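Local coordinates for protein pyoverdine synthetase F (Pseudomonas aeruginosa PAO1, PDB 6CUL) that is a single-chain alpha/beta protein of the pyoverdine synthetase group, with a mixed central beta sheet flanked by helices, at residues R112-R115 and G116-E119. Residues are numbered along the deposited sequence; the frame is centred on the assembly and turned at random.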
# COMPACT_ATOMS: atom_id res chain seq x y z
N ARG A 112 8.43 -0.58 -19.75
CA ARG A 112 9.65 -0.57 -20.52
C ARG A 112 9.52 0.39 -21.67
O ARG A 112 10.41 1.07 -21.95
CB ARG A 112 9.96 -1.96 -21.05
CG ARG A 112 10.20 -3.04 -20.03
CD ARG A 112 10.21 -4.44 -20.59
NE ARG A 112 9.99 -5.48 -19.62
CZ ARG A 112 10.35 -6.74 -19.77
NH1 ARG A 112 10.97 -7.14 -20.81
NH2 ARG A 112 10.09 -7.58 -18.85
N TYR A 113 8.40 0.41 -22.32
CA TYR A 113 8.14 1.36 -23.36
C TYR A 113 7.88 2.73 -22.77
O TYR A 113 7.44 2.82 -21.69
CB TYR A 113 6.89 0.95 -24.11
CG TYR A 113 7.01 -0.26 -24.95
CD1 TYR A 113 7.60 -0.20 -26.17
CD2 TYR A 113 6.51 -1.47 -24.54
CE1 TYR A 113 7.71 -1.32 -26.96
CE2 TYR A 113 6.61 -2.59 -25.33
CZ TYR A 113 7.22 -2.51 -26.54
OH TYR A 113 7.35 -3.59 -27.34
N PRO A 114 8.11 3.82 -23.49
CA PRO A 114 7.83 5.18 -23.04
C PRO A 114 6.39 5.44 -22.74
O PRO A 114 5.55 4.75 -23.21
CB PRO A 114 8.26 6.03 -24.16
CG PRO A 114 9.24 5.24 -24.86
CD PRO A 114 9.30 3.86 -24.31
N ARG A 115 6.15 6.40 -21.86
CA ARG A 115 4.84 6.72 -21.39
C ARG A 115 3.95 7.28 -22.45
O ARG A 115 4.36 8.08 -23.20
CB ARG A 115 5.00 7.74 -20.31
CG ARG A 115 3.73 8.20 -19.70
CD ARG A 115 4.00 8.72 -18.36
NE ARG A 115 3.07 8.11 -17.46
CZ ARG A 115 1.98 8.66 -17.00
NH1 ARG A 115 1.62 9.88 -17.32
NH2 ARG A 115 1.24 7.95 -16.21
N GLY A 116 2.72 6.83 -22.52
CA GLY A 116 1.80 7.33 -23.53
C GLY A 116 1.90 6.77 -24.95
O GLY A 116 0.96 6.84 -25.68
N THR A 117 2.98 6.08 -25.27
CA THR A 117 3.17 5.46 -26.55
C THR A 117 2.12 4.38 -26.74
O THR A 117 1.57 3.90 -25.78
CB THR A 117 4.59 4.84 -26.72
OG1 THR A 117 4.77 3.70 -25.92
CG2 THR A 117 5.69 5.81 -26.43
N PRO A 118 1.83 4.01 -27.99
CA PRO A 118 0.82 3.02 -28.20
C PRO A 118 1.20 1.74 -27.55
O PRO A 118 0.32 1.17 -26.99
CB PRO A 118 0.80 2.88 -29.69
CG PRO A 118 1.49 4.00 -30.21
CD PRO A 118 2.48 4.36 -29.22
N GLU A 119 2.43 1.30 -27.64
CA GLU A 119 2.83 0.09 -26.95
C GLU A 119 2.72 0.17 -25.41
O GLU A 119 2.38 -0.79 -24.80
CB GLU A 119 4.19 -0.39 -27.39
CG GLU A 119 4.16 -0.87 -28.77
CD GLU A 119 4.46 0.20 -29.76
OE1 GLU A 119 4.77 1.27 -29.36
OE2 GLU A 119 4.39 -0.08 -30.94
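At the N-terminal cap of helix 118-136, a type II beta turn from P114 to T117 folds the preceding loop back on the first helical turn, so that Y113 meets E119 and P114 meets T117. E119 sets its CB over the middle of the Y113 ring, a CH-pi contact with CB 3.5 Å from the ring centroid and only 5° off the ring normal. The E119 chain bends at chi2, and its carboxylate plane lies 25° from that of the ring. The loop leads from strand 103-105, at one margin of the seven-stranded mixed sheet, into the helix; R112, Y113 and P114 are counted with the ligand pocket, though the P114 side chain stands about 12 Å from the bound FGD. T117 occupies the N-cap position: a chi1 of 70° turns its hydroxyl back over the main chain, where OG1 accepts from the backbone N of H120. The same hydroxyl is placed to donate to the carbonyl of P114 (OG1 to P114 O 3.0 Å), although the position of that oxygen is less certain. Its methyl group packs on the proline, with T117 CG2 3.4 Å from P114 CB, a tight carbon pair. G116 takes the third position of the type II turn with a positive phi, a conformation glycine readily adopts.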